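Local coordinates for chromosome partition protein Smc (Pyrococcus furiosus, PDB 3NWC), which is predicted to serve chromosome condensation and partitioning as a homodimer, its hinge domain, the part crystallised here, mediating dimerization and DNA binding, at residues 7-12 against 166-171; 42-47 against 112-117; 56-61 against 126-131; 90-95 against 121-126. All coordinates share one frame; numbering follows the deposited sequence. Where two conformers were deposited one is given.

Contact 1. Residues 7-12 against 166-171; sequences ERELIA and GHFRAR
Glu9, on helix 4-19 of the hinge-domain fragment, turns its carboxylate into the loop 166-171 that follows strand 163-165, tying the first long helix to a loop in the C-terminal part of the chain. Glu9 bends at chi2 (-63°), which brings both oxygens up to the loop backbone. OE1 of Glu9 takes the N-H of Phe168 on its syn side at 2.8 Å, a nearly straight bond close to the carboxylate plane. OE2 of Glu9 accepts twice: from Arg169 N at 3.0 Å, on the syn side but well tilted from the carboxylate plane, and from Arg169 NH1 at 2.8 Å, a more bent bond that comes over the opposite face and forms a salt bridge. The carboxylate and guanidinium planes stand 82° apart, so this is not a flat two-pronged pairing. His167 lies against one guanidinium face, with Arg169 NH1 3.6 Å above the centre of the imidazole. One turn on from Glu9, Ala12 CB packs on Phe168 CB at 3.8 Å, while the Phe168 side chain also packs on Ala13, Gln16 and Val57. Arg88 of the second subunit bonds Gly166 O and packs on Phe168. On the outer flank, Arg8 CB rests 3.7 Å from Arg169 CD.

Contact 2. Residues 42-47 against 112-117; sequences ELIKVK and DVIEYD
Lys45 and Glu115 face each other as an antiparallel hydrogen-bonded pair. The backbone bonds are Lys45 N to Glu115 O at 3.0 Å and Glu115 N to Lys45 O at 2.8 Å, both lying in the carbonyl planes. A third, from Lys47 N to Val113 O at 2.8 Å, meets its carbonyl 32° out of plane, just past the paired residues. A water prolongs the pairing at the other end, giving a hydrogen to Leu43 O and accepting one from Asp117 N. Apolar contact is made on the face bearing Val46 and Ile114, a non-hydrogen-bonded pair. There Ile44 CG2, anti to its own backbone nitrogen, meets Ile114 CG2 at 3.8 Å, and beyond them lie Ile55 of helix 52-59 and Leu128 of helix 121-128. Charge acts more loosely on the other, exposed face: Lys45 runs alongside Glu115, pointing the same way, yet Lys45 NZ stays 4.6 Å from Glu115 OE1. Lys47 crosses Glu115 at about a right angle, its methylenes against Glu115 CG, with Lys47 NZ 4.5 Å from Glu115 OE2; neither pair is a salt bridge. Apolar on the helix side and charged on the outside, this is a short two-stranded antiparallel sheet on the surface of the SMC hinge domain.

Contact 3. Residues 56-61 against 126-131; sequences EVALGN and FALGDT
Apolar helix-to-helix packing in the interior of the SMC hinge domain brings the last turn of helix 52-59 against the end of helix 121-128; all five touching residues are buried, and no direct hydrogen bond crosses. Leu128 is central to it because its two methyls serve different partners. Its chi1 of -69° swings CG beside the backbone nitrogen and so carries the branch toward helix 52-59. CD2 of Leu128 rests on Ala58 CB at 3.7 Å; CD1 of Leu128 meets Leu59 CD2 at 4.0 Å. The two leucine side chains cross at about a right angle. Leu59 CD2 also reaches Ala127 CB at 3.9 Å, and so touches two consecutive residues of the facing helix. Past the end of helix 121-128, Thr131 CG2 lies 3.8 Å from Ala58 CB, while Thr131 OG1 is bonded to Arg148. An alanine at Leu128 removes both methyls and would probably open a gap between the helix ends, leaving Ala58 to Thr131 and Leu59 to Ala127 alone among the facing residues. The polar link is a water that donates to Ala58 O at 3.0 Å and to Ala127 O at 2.7 Å; Arg148 gives Ala58 O a further hydrogen bond. A type I turn, Leu128 to Thr131, leads into strand 131-134, and Val150 of the parallel strand 148-151 packs on Ala58 and Thr131, so the helix ends meet beside the five-stranded mixed sheet.

Contact 4. Residues 90-95 against 121-126; sequences TFLPLN and ENAVKF
Leu92, Leu94, Ala123 and Phe126 make the close-packed part of this contact between strand 89-93 with its following loop and the first turns of helix 121-128. Leu92 crosses the Phe126 side chain at about a right angle, with Leu92 CD2 3.8 Å from Phe126 CE2 in an oblique approach to the ring. With CG roughly anti to the backbone nitrogen (chi1 151°), the Phe126 ring is carried toward the Leu92 methyls. Ala123 CB is touched by both leucines, Leu94 CD2 standing at 4.0 Å and Leu92 CD1 at 4.2 Å. The looser, partly exposed end is polar, and one bond spans it: Asn122 ND2 to Leu94 O, long at 3.3 Å but fairly straight at 166°. The acceptor lies close to the Asn122 amide plane, and the donor is tilted 22° from the carbonyl plane of Leu94. A leucine in place of Asn122 has no N-H for Leu94 O and would probably leave the loop after the strand less firmly tied to the helix. Strand 89-93 borders the three-stranded mixed sheet beside strand 66-68, whose Val67 packs on Leu94 and Ala123; at its outer edge Thr90 and Phe91 pair with an antiparallel strand of the second subunit, carrying the sheet across the dimer interface.

How the contacts relate
Contact 1 joins residues near the two ends of the chain, and the other three are nested within the loop it closes. Contacts 2, 3 and 4 all lie within the SMC hinge domain, with centres 12 to 14 Å apart; contact 4 is nested inside the loop closed by contact 3, while the segments of contact 2 alternate with those of both. Contacts 3 and 4 share Phe126 and helix 121-128, and contact 2 meets both: Ile114 CD1 lies 3.8 Å from Leu128 CD1 and 3.6 Å from Val124 CG1. Contact 3 also reaches contact 1, where Val57 CG2 packs on Phe168 CE2 at 3.7 Å. Contacts 1, 3 and 4 all touch the second subunit, consistent with the hinge's role in dimerization, although the centres of 1 and 4 are about 29 Å apart.

Contact 1. Residues 7-12 against 166-171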
loop_
_atom_site.group_PDB
_atom_site.type_symbol
_atom_site.label_atom_id
_atom_site.label_comp_id
_atom_site.label_asym_id
_atom_site.label_seq_id
_atom_site.Cartn_x
_atom_site.Cartn_y
_atom_site.Cartn_z
ATOM N N GLU A 7 -12.536 -8.304 -17.509
ATOM C CA GLU A 7 -12.295 -9.624 -16.948
ATOM C C GLU A 7 -10.809 -9.905 -16.932
ATOM O O GLU A 7 -10.285 -10.442 -15.955
ATOM C CB GLU A 7 -13.022 -10.712 -17.752
ATOM C CG GLU A 7 -14.510 -10.734 -17.496
ATOM C CD GLU A 7 -15.249 -11.780 -18.303
ATOM O OE1 GLU A 7 -14.647 -12.385 -19.215
ATOM O OE2 GLU A 7 -16.445 -11.989 -18.015
ATOM N N ARG A 8 -10.131 -9.566 -18.027
ATOM C CA ARG A 8 -8.686 -9.758 -18.108
ATOM C C ARG A 8 -7.991 -8.945 -17.010
ATOM O O ARG A 8 -7.066 -9.434 -16.343
ATOM C CB ARG A 8 -8.164 -9.378 -19.502
ATOM C CG ARG A 8 -8.663 -10.330 -20.599
ATOM C CD ARG A 8 -8.087 -9.989 -21.957
ATOM N NE ARG A 8 -8.488 -10.991 -22.939
ATOM C CZ ARG A 8 -7.830 -12.130 -23.148
ATOM N NH1 ARG A 8 -6.732 -12.391 -22.456
ATOM N NH2 ARG A 8 -8.256 -13.005 -24.051
ATOM N N GLU A 9 -8.437 -7.709 -16.834
ATOM C CA GLU A 9 -7.901 -6.830 -15.786
ATOM C C GLU A 9 -8.042 -7.454 -14.411
ATOM O O GLU A 9 -7.109 -7.423 -13.607
ATOM C CB GLU A 9 -8.619 -5.458 -15.785
ATOM C CG GLU A 9 -8.152 -4.500 -16.873
ATOM C CD GLU A 9 -6.690 -4.126 -16.714
ATOM O OE1 GLU A 9 -6.388 -3.294 -15.839
ATOM O OE2 GLU A 9 -5.845 -4.669 -17.459
ATOM N N LEU A 10 -9.223 -7.983 -14.122
ATOM C CA LEU A 10 -9.485 -8.614 -12.827
ATOM C C LEU A 10 -8.596 -9.828 -12.581
ATOM O O LEU A 10 -8.009 -9.976 -11.510
ATOM C CB LEU A 10 -10.958 -9.030 -12.704
ATOM C CG LEU A 10 -11.358 -9.746 -11.410
ATOM C CD1 LEU A 10 -11.116 -8.843 -10.207
ATOM C CD2 LEU A 10 -12.813 -10.207 -11.445
ATOM N N ILE A 11 -8.506 -10.715 -13.565
ATOM C CA ILE A 11 -7.638 -11.882 -13.432
ATOM C C ILE A 11 -6.211 -11.432 -13.156
ATOM O O ILE A 11 -5.536 -11.974 -12.275
ATOM C CB ILE A 11 -7.662 -12.770 -14.704
ATOM C CG1 ILE A 11 -9.083 -13.267 -14.977
ATOM C CG2 ILE A 11 -6.705 -13.946 -14.542
ATOM C CD1 ILE A 11 -9.638 -14.158 -13.887
ATOM N N ALA A 12 -5.752 -10.435 -13.913
ATOM C CA ALA A 12 -4.380 -9.956 -13.758
ATOM C C ALA A 12 -4.179 -9.327 -12.388
ATOM O O ALA A 12 -3.195 -9.579 -11.718
ATOM C CB ALA A 12 -3.995 -8.992 -14.861
ATOM N N GLY A 166 -3.747 2.556 -15.087
ATOM C CA GLY A 166 -2.987 1.704 -15.986
ATOM C C GLY A 166 -3.535 0.292 -16.002
ATOM O O GLY A 166 -4.330 -0.086 -15.143
ATOM N N HIS A 167 -3.119 -0.494 -16.985
ATOM C CA HIS A 167 -3.571 -1.871 -17.069
ATOM C C HIS A 167 -2.883 -2.775 -16.076
ATOM O O HIS A 167 -1.655 -2.754 -15.930
ATOM C CB HIS A 167 -3.335 -2.424 -18.474
ATOM C CG HIS A 167 -4.152 -1.749 -19.523
ATOM N ND1 HIS A 167 -3.853 -1.841 -20.867
ATOM C CD2 HIS A 167 -5.253 -0.971 -19.430
ATOM C CE1 HIS A 167 -4.741 -1.144 -21.556
ATOM N NE2 HIS A 167 -5.598 -0.606 -20.708
ATOM N N PHE A 168 -3.673 -3.611 -15.426
ATOM C CA PHE A 168 -3.106 -4.734 -14.688
ATOM C C PHE A 168 -2.577 -5.784 -15.659
ATOM O O PHE A 168 -1.582 -6.446 -15.391
ATOM C CB PHE A 168 -4.163 -5.373 -13.788
ATOM C CG PHE A 168 -4.483 -4.567 -12.562
ATOM C CD1 PHE A 168 -3.690 -4.663 -11.432
ATOM C CD2 PHE A 168 -5.577 -3.715 -12.544
ATOM C CE1 PHE A 168 -3.986 -3.925 -10.293
ATOM C CE2 PHE A 168 -5.870 -2.971 -11.409
ATOM C CZ PHE A 168 -5.077 -3.091 -10.284
ATOM N N ARG A 169 -3.257 -5.956 -16.781
ATOM C CA ARG A 169 -2.912 -7.085 -17.650
ATOM C C ARG A 169 -1.645 -6.756 -18.421
ATOM O O ARG A 169 -1.435 -5.622 -18.861
ATOM C CB ARG A 169 -4.069 -7.442 -18.572
ATOM C CG ARG A 169 -4.376 -6.413 -19.625
ATOM C CD ARG A 169 -5.743 -6.681 -20.224
ATOM N NE ARG A 169 -6.038 -5.771 -21.325
ATOM C CZ ARG A 169 -6.629 -4.589 -21.190
ATOM N NH1 ARG A 169 -7.002 -4.153 -19.989
ATOM N NH2 ARG A 169 -6.853 -3.843 -22.262
ATOM N N ALA A 170 -0.789 -7.761 -18.549
ATOM C CA ALA A 170 0.520 -7.567 -19.127
ATOM C C ALA A 170 0.445 -7.741 -20.637
ATOM O O ALA A 170 -0.526 -8.277 -21.163
ATOM C CB ALA A 170 1.494 -8.559 -18.537
ATOM N N ARG A 171 1.482 -7.277 -21.319
ATOM C CA ARG A 171 1.544 -7.379 -22.778
ATOM C C ARG A 171 1.538 -8.846 -23.219
ATOM O O ARG A 171 0.757 -9.241 -24.096
ATOM C CB ARG A 171 2.788 -6.656 -23.290
ATOM C CG ARG A 171 3.032 -6.790 -24.788
ATOM C CD ARG A 171 4.302 -6.058 -25.199
ATOM N NE ARG A 171 4.164 -4.605 -25.104
ATOM C CZ ARG A 171 3.554 -3.844 -26.008
ATOM N NH1 ARG A 171 3.005 -4.389 -27.086
ATOM N NH2 ARG A 171 3.488 -2.532 -25.827
#

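Contact 2. Residues 42-47 against 112-117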
loop_
_atom_site.group_PDB
_atom_site.type_symbol
_atom_site.label_atom_id
_atom_site.label_comp_id
_atom_site.label_asym_id
_atom_site.label_seq_id
_atom_site.Cartn_x
_atom_site.Cartn_y
_atom_site.Cartn_z
ATOM N N GLU A 42 -10.429 -12.974 2.908
ATOM C CA GLU A 42 -11.145 -14.190 3.273
ATOM C C GLU A 42 -12.493 -13.862 3.883
ATOM O O GLU A 42 -13.328 -14.747 4.072
ATOM C CB GLU A 42 -10.334 -15.021 4.271
ATOM C CG GLU A 42 -9.011 -15.519 3.718
ATOM C CD GLU A 42 -8.099 -16.092 4.781
ATOM O OE1 GLU A 42 -8.136 -15.622 5.940
ATOM O OE2 GLU A 42 -7.336 -17.023 4.452
ATOM N N LEU A 43 -12.709 -12.583 4.181
ATOM C CA LEU A 43 -13.842 -12.194 5.008
ATOM C C LEU A 43 -14.889 -11.371 4.261
ATOM O O LEU A 43 -15.966 -11.091 4.795
ATOM C CB LEU A 43 -13.337 -11.410 6.229
ATOM C CG LEU A 43 -12.434 -12.171 7.201
ATOM C CD1 LEU A 43 -11.806 -11.236 8.242
ATOM C CD2 LEU A 43 -13.223 -13.285 7.872
ATOM N N ILE A 44 -14.568 -10.973 3.033
ATOM C CA ILE A 44 -15.442 -10.101 2.254
ATOM C C ILE A 44 -15.874 -10.835 0.995
ATOM O O ILE A 44 -15.055 -11.471 0.340
ATOM C CB ILE A 44 -14.695 -8.809 1.845
ATOM C CG1 ILE A 44 -14.346 -7.994 3.091
ATOM C CG2 ILE A 44 -15.520 -7.984 0.863
ATOM C CD1 ILE A 44 -13.485 -6.755 2.815
ATOM N N LYS A 45 -17.160 -10.754 0.669
ATOM C CA LYS A 45 -17.699 -11.358 -0.553
ATOM C C LYS A 45 -18.334 -10.269 -1.412
ATOM O O LYS A 45 -19.027 -9.379 -0.902
ATOM C CB LYS A 45 -18.752 -12.401 -0.164
ATOM C CG LYS A 45 -19.498 -13.016 -1.321
ATOM C CD LYS A 45 -20.547 -13.992 -0.793
ATOM C CE LYS A 45 -20.978 -14.972 -1.866
ATOM N NZ LYS A 45 -22.249 -15.662 -1.490
ATOM N N VAL A 46 -18.088 -10.321 -2.714
ATOM C CA VAL A 46 -18.653 -9.351 -3.637
ATOM C C VAL A 46 -20.066 -9.802 -4.030
ATOM O O VAL A 46 -20.275 -10.963 -4.391
ATOM C CB VAL A 46 -17.742 -9.181 -4.861
ATOM C CG1 VAL A 46 -18.331 -8.201 -5.857
ATOM C CG2 VAL A 46 -16.363 -8.688 -4.393
ATOM N N LYS A 47 -21.043 -8.901 -3.929
ATOM C CA LYS A 47 -22.438 -9.288 -4.143
ATOM C C LYS A 47 -22.781 -9.415 -5.615
ATOM O O LYS A 47 -23.694 -10.157 -5.988
ATOM C CB LYS A 47 -23.391 -8.267 -3.499
ATOM C CG LYS A 47 -23.365 -8.222 -1.991
ATOM C CD LYS A 47 -24.430 -7.229 -1.512
ATOM C CE LYS A 47 -24.490 -7.124 -0.006
ATOM N NZ LYS A 47 -25.681 -6.342 0.436
ATOM N N ASP A 112 -21.788 -1.115 -0.084
ATOM C CA ASP A 112 -23.122 -1.568 -0.483
ATOM C C ASP A 112 -23.080 -2.810 -1.365
ATOM O O ASP A 112 -24.081 -3.509 -1.504
ATOM C CB ASP A 112 -23.866 -0.474 -1.224
ATOM C CG ASP A 112 -24.323 0.633 -0.304
ATOM O OD1 ASP A 112 -24.044 0.547 0.909
ATOM O OD2 ASP A 112 -24.946 1.576 -0.811
ATOM N N VAL A 113 -21.930 -3.077 -1.975
ATOM C CA VAL A 113 -21.860 -4.187 -2.922
ATOM C C VAL A 113 -21.059 -5.381 -2.403
ATOM O O VAL A 113 -20.693 -6.270 -3.171
ATOM C CB VAL A 113 -21.365 -3.739 -4.317
ATOM C CG1 VAL A 113 -22.270 -2.648 -4.884
ATOM C CG2 VAL A 113 -19.903 -3.277 -4.268
ATOM N N ILE A 114 -20.835 -5.419 -1.092
ATOM C CA ILE A 114 -20.149 -6.537 -0.460
ATOM C C ILE A 114 -20.938 -7.061 0.735
ATOM O O ILE A 114 -21.818 -6.380 1.280
ATOM C CB ILE A 114 -18.733 -6.143 0.027
ATOM C CG1 ILE A 114 -18.823 -4.987 1.025
ATOM C CG2 ILE A 114 -17.812 -5.810 -1.165
ATOM C CD1 ILE A 114 -17.505 -4.632 1.696
ATOM N N GLU A 115 -20.615 -8.285 1.124
ATOM C CA GLU A 115 -21.175 -8.920 2.302
ATOM C C GLU A 115 -20.049 -9.324 3.222
ATOM O O GLU A 115 -18.971 -9.730 2.774
ATOM C CB GLU A 115 -22.000 -10.159 1.925
ATOM C CG GLU A 115 -23.259 -9.836 1.174
ATOM C CD GLU A 115 -24.115 -11.052 0.895
ATOM O OE1 GLU A 115 -23.648 -12.180 1.147
ATOM O OE2 GLU A 115 -25.259 -10.871 0.427
ATOM N N TYR A 116 -20.290 -9.192 4.517
ATOM C CA TYR A 116 -19.267 -9.477 5.508
ATOM C C TYR A 116 -19.963 -9.652 6.838
ATOM O O TYR A 116 -21.101 -9.215 7.003
ATOM C CB TYR A 116 -18.249 -8.327 5.579
ATOM C CG TYR A 116 -18.892 -6.994 5.848
ATOM C CD1 TYR A 116 -19.357 -6.207 4.808
ATOM C CD2 TYR A 116 -19.052 -6.527 7.149
ATOM C CE1 TYR A 116 -19.970 -4.994 5.051
ATOM C CE2 TYR A 116 -19.664 -5.323 7.397
ATOM C CZ TYR A 116 -20.117 -4.555 6.348
ATOM O OH TYR A 116 -20.721 -3.339 6.603
ATOM N N ASP A 117 -19.289 -10.316 7.769
ATOM C CA ASP A 117 -19.841 -10.535 9.097
ATOM C C ASP A 117 -19.848 -9.208 9.856
ATOM O O ASP A 117 -18.848 -8.501 9.869
ATOM C CB ASP A 117 -18.981 -11.562 9.828
ATOM C CG ASP A 117 -19.534 -11.934 11.188
ATOM O OD1 ASP A 117 -20.418 -11.215 11.694
ATOM O OD2 ASP A 117 -19.077 -12.950 11.752
HETATM O O HOH W 1 -16.889 -11.740 7.203
#

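Contact 3. Residues 56-61 against 126-131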
loop_
_atom_site.group_PDB
_atom_site.type_symbol
_atom_site.label_atom_id
_atom_site.label_comp_id
_atom_site.label_asym_id
_atom_site.label_seq_id
_atom_site.Cartn_x
_atom_site.Cartn_y
_atom_site.Cartn_z
ATOM N N GLU A 56 -11.783 -5.260 -5.961
ATOM C CA GLU A 56 -10.383 -5.701 -5.935
ATOM C C GLU A 56 -9.458 -4.487 -5.874
ATOM O O GLU A 56 -8.536 -4.440 -5.052
ATOM C CB GLU A 56 -10.065 -6.552 -7.167
ATOM C CG GLU A 56 -8.573 -6.864 -7.362
ATOM C CD GLU A 56 -8.004 -7.751 -6.276
ATOM O OE1 GLU A 56 -8.744 -8.599 -5.740
ATOM O OE2 GLU A 56 -6.804 -7.601 -5.965
ATOM N N VAL A 57 -9.690 -3.516 -6.757
ATOM C CA VAL A 57 -8.859 -2.308 -6.798
ATOM C C VAL A 57 -8.995 -1.467 -5.522
ATOM O O VAL A 57 -7.999 -0.979 -4.956
ATOM C CB VAL A 57 -9.177 -1.455 -8.057
ATOM C CG1 VAL A 57 -8.499 -0.095 -7.994
ATOM C CG2 VAL A 57 -8.788 -2.217 -9.339
ATOM N N ALA A 58 -10.222 -1.279 -5.057
ATOM C CA ALA A 58 -10.395 -0.411 -3.897
ATOM C C ALA A 58 -9.823 -1.010 -2.607
ATOM O O ALA A 58 -9.401 -0.276 -1.700
ATOM C CB ALA A 58 -11.866 -0.014 -3.712
ATOM N N LEU A 59 -9.851 -2.336 -2.497
ATOM C CA LEU A 59 -9.223 -3.003 -1.358
ATOM C C LEU A 59 -7.709 -2.944 -1.487
ATOM O O LEU A 59 -7.003 -2.666 -0.522
ATOM C CB LEU A 59 -9.641 -4.462 -1.294
ATOM C CG LEU A 59 -10.712 -4.943 -0.333
ATOM C CD1 LEU A 59 -10.747 -6.461 -0.362
ATOM C CD2 LEU A 59 -10.402 -4.458 1.072
ATOM N N GLY A 60 -7.209 -3.218 -2.687
ATOM C CA GLY A 60 -5.769 -3.237 -2.912
ATOM C C GLY A 60 -5.065 -4.119 -1.893
ATOM O O GLY A 60 -5.512 -5.238 -1.618
ATOM N N ASN A 61 -3.975 -3.617 -1.321
ATOM C CA ASN A 61 -3.192 -4.396 -0.362
ATOM C C ASN A 61 -3.942 -4.689 0.922
ATOM O O ASN A 61 -3.571 -5.582 1.681
ATOM C CB ASN A 61 -1.884 -3.684 -0.016
ATOM C CG ASN A 61 -0.860 -3.796 -1.109
ATOM O OD1 ASN A 61 -0.971 -4.646 -1.991
ATOM N ND2 ASN A 61 0.155 -2.942 -1.058
ATOM N N PHE A 126 -13.038 0.442 7.712
ATOM C CA PHE A 126 -11.719 1.064 7.628
ATOM C C PHE A 126 -11.176 0.953 6.195
ATOM O O PHE A 126 -10.641 1.911 5.647
ATOM C CB PHE A 126 -10.735 0.430 8.611
ATOM C CG PHE A 126 -9.310 0.491 8.138
ATOM C CD1 PHE A 126 -8.588 1.674 8.224
ATOM C CD2 PHE A 126 -8.716 -0.615 7.574
ATOM C CE1 PHE A 126 -7.292 1.732 7.764
ATOM C CE2 PHE A 126 -7.426 -0.560 7.119
ATOM C CZ PHE A 126 -6.714 0.614 7.220
ATOM N N ALA A 127 -11.328 -0.214 5.573
ATOM C CA ALA A 127 -10.760 -0.411 4.235
ATOM C C ALA A 127 -11.588 0.223 3.114
ATOM O O ALA A 127 -11.045 0.757 2.144
ATOM C CB ALA A 127 -10.571 -1.908 3.955
ATOM N N LEU A 128 -12.911 0.136 3.233
ATOM C CA LEU A 128 -13.788 0.470 2.119
ATOM C C LEU A 128 -14.864 1.490 2.460
ATOM O O LEU A 128 -15.641 1.866 1.594
ATOM C CB LEU A 128 -14.465 -0.802 1.603
ATOM C CG LEU A 128 -13.493 -1.777 0.911
ATOM C CD1 LEU A 128 -14.189 -3.109 0.665
ATOM C CD2 LEU A 128 -13.031 -1.164 -0.404
ATOM N N GLY A 129 -14.886 1.932 3.712
ATOM C CA GLY A 129 -15.978 2.760 4.229
ATOM C C GLY A 129 -16.184 4.131 3.619
ATOM O O GLY A 129 -17.287 4.673 3.675
ATOM N N ASP A 130 -15.141 4.718 3.045
ATOM C CA ASP A 130 -15.340 5.979 2.351
ATOM C C ASP A 130 -15.091 5.870 0.856
ATOM O O ASP A 130 -14.970 6.878 0.175
ATOM C CB ASP A 130 -14.541 7.124 3.003
ATOM C CG ASP A 130 -13.032 7.007 2.798
ATOM O OD1 ASP A 130 -12.530 5.948 2.370
ATOM O OD2 ASP A 130 -12.333 7.999 3.087
ATOM N N THR A 131 -15.061 4.638 0.343
ATOM C CA THR A 131 -14.917 4.443 -1.095
ATOM C C THR A 131 -16.252 4.487 -1.828
ATOM O O THR A 131 -17.201 3.811 -1.461
ATOM C CB THR A 131 -14.200 3.111 -1.441
ATOM O OG1 THR A 131 -12.938 3.084 -0.779
ATOM C CG2 THR A 131 -13.966 3.003 -2.940
HETATM O O HOH W 2 -8.609 0.069 1.160
#

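Contact 4. Residues 90-95 against 121-126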
loop_
_atom_site.group_PDB
_atom_site.type_symbol
_atom_site.label_atom_id
_atom_site.label_comp_id
_atom_site.label_asym_id
_atom_site.label_seq_id
_atom_site.Cartn_x
_atom_site.Cartn_y
_atom_site.Cartn_z
ATOM N N THR A 90 0.220 -6.898 8.195
ATOM C CA THR A 90 -0.478 -5.745 8.725
ATOM C C THR A 90 -1.726 -6.232 9.438
ATOM O O THR A 90 -2.525 -6.990 8.868
ATOM C CB THR A 90 -0.873 -4.781 7.596
ATOM O OG1 THR A 90 0.316 -4.318 6.948
ATOM C CG2 THR A 90 -1.629 -3.577 8.157
ATOM N N PHE A 91 -1.875 -5.821 10.695
ATOM C CA PHE A 91 -2.989 -6.287 11.521
ATOM C C PHE A 91 -3.995 -5.184 11.761
ATOM O O PHE A 91 -3.609 -4.026 11.961
ATOM C CB PHE A 91 -2.448 -6.809 12.847
ATOM C CG PHE A 91 -1.531 -7.994 12.690
ATOM C CD1 PHE A 91 -2.046 -9.281 12.628
ATOM C CD2 PHE A 91 -0.158 -7.818 12.578
ATOM C CE1 PHE A 91 -1.203 -10.376 12.471
ATOM C CE2 PHE A 91 0.691 -8.905 12.419
ATOM C CZ PHE A 91 0.164 -10.190 12.369
ATOM N N LEU A 92 -5.280 -5.550 11.747
ATOM C CA LEU A 92 -6.376 -4.611 11.999
ATOM C C LEU A 92 -7.104 -4.982 13.298
ATOM O O LEU A 92 -7.928 -5.897 13.308
ATOM C CB LEU A 92 -7.358 -4.621 10.827
ATOM C CG LEU A 92 -6.739 -4.472 9.428
ATOM C CD1 LEU A 92 -7.833 -4.409 8.375
ATOM C CD2 LEU A 92 -5.879 -3.223 9.358
ATOM N N PRO A 93 -6.783 -4.287 14.403
ATOM C CA PRO A 93 -7.360 -4.618 15.710
ATOM C C PRO A 93 -8.734 -3.987 15.829
ATOM O O PRO A 93 -8.878 -2.769 15.679
ATOM C CB PRO A 93 -6.395 -3.961 16.701
ATOM C CG PRO A 93 -5.269 -3.372 15.862
ATOM C CD PRO A 93 -5.846 -3.160 14.504
ATOM N N LEU A 94 -9.743 -4.817 16.061
ATOM C CA LEU A 94 -11.123 -4.347 15.971
ATOM C C LEU A 94 -11.436 -3.212 16.931
ATOM O O LEU A 94 -12.258 -2.352 16.622
ATOM C CB LEU A 94 -12.117 -5.493 16.146
ATOM C CG LEU A 94 -12.214 -6.415 14.931
ATOM C CD1 LEU A 94 -13.099 -7.614 15.223
ATOM C CD2 LEU A 94 -12.705 -5.646 13.706
ATOM N N ASN A 95 -10.759 -3.197 18.073
ATOM C CA ASN A 95 -10.992 -2.155 19.079
ATOM C C ASN A 95 -10.268 -0.848 18.768
ATOM O O ASN A 95 -10.524 0.178 19.400
ATOM C CB ASN A 95 -10.601 -2.652 20.479
ATOM C CG ASN A 95 -9.126 -3.025 20.579
ATOM O OD1 ASN A 95 -8.504 -3.383 19.588
ATOM N ND2 ASN A 95 -8.566 -2.940 21.782
ATOM N N GLU A 121 -17.068 -5.418 11.150
ATOM C CA GLU A 121 -17.462 -4.217 10.427
ATOM C C GLU A 121 -16.446 -3.075 10.524
ATOM O O GLU A 121 -16.256 -2.333 9.560
ATOM C CB GLU A 121 -18.848 -3.739 10.870
ATOM C CG GLU A 121 -18.933 -3.327 12.324
ATOM C CD GLU A 121 -20.342 -2.941 12.730
ATOM O OE1 GLU A 121 -21.095 -2.443 11.865
ATOM O OE2 GLU A 121 -20.695 -3.139 13.911
ATOM N N ASN A 122 -15.784 -2.928 11.663
ATOM C CA ASN A 122 -14.863 -1.810 11.808
ATOM C C ASN A 122 -13.688 -1.947 10.858
ATOM O O ASN A 122 -13.191 -0.961 10.339
ATOM C CB ASN A 122 -14.356 -1.676 13.232
ATOM C CG ASN A 122 -15.449 -1.278 14.195
ATOM O OD1 ASN A 122 -16.493 -0.771 13.782
ATOM N ND2 ASN A 122 -15.220 -1.510 15.480
ATOM N N ALA A 123 -13.257 -3.184 10.646
ATOM C CA ALA A 123 -12.148 -3.478 9.743
ATOM C C ALA A 123 -12.557 -3.287 8.296
ATOM O O ALA A 123 -11.794 -2.747 7.503
ATOM C CB ALA A 123 -11.643 -4.884 9.965
ATOM N N VAL A 124 -13.769 -3.719 7.953
ATOM C CA VAL A 124 -14.257 -3.553 6.589
ATOM C C VAL A 124 -14.480 -2.086 6.238
ATOM O O VAL A 124 -14.129 -1.631 5.146
ATOM C CB VAL A 124 -15.562 -4.350 6.369
ATOM C CG1 VAL A 124 -16.171 -4.004 5.018
ATOM C CG2 VAL A 124 -15.264 -5.824 6.466
ATOM N N LYS A 125 -15.051 -1.331 7.173
ATOM C CA LYS A 125 -15.310 0.080 6.922
ATOM C C LYS A 125 -14.024 0.902 6.954
ATOM O O LYS A 125 -13.926 1.936 6.299
ATOM C CB LYS A 125 -16.346 0.626 7.903
ATOM C CG LYS A 125 -17.745 0.104 7.632
ATOM C CD LYS A 125 -18.699 0.456 8.765
ATOM C CE LYS A 125 -20.085 -0.112 8.503
ATOM N NZ LYS A 125 -20.663 0.430 7.237
ATOM N N PHE A 126 -13.038 0.442 7.712
ATOM C CA PHE A 126 -11.719 1.064 7.628
ATOM C C PHE A 126 -11.176 0.953 6.195
ATOM O O PHE A 126 -10.641 1.911 5.647
ATOM C CB PHE A 126 -10.735 0.430 8.611
ATOM C CG PHE A 126 -9.310 0.491 8.138
ATOM C CD1 PHE A 126 -8.588 1.674 8.224
ATOM C CD2 PHE A 126 -8.716 -0.615 7.574
ATOM C CE1 PHE A 126 -7.292 1.732 7.764
ATOM C CE2 PHE A 126 -7.426 -0.560 7.119
ATOM C CZ PHE A 126 -6.714 0.614 7.220
#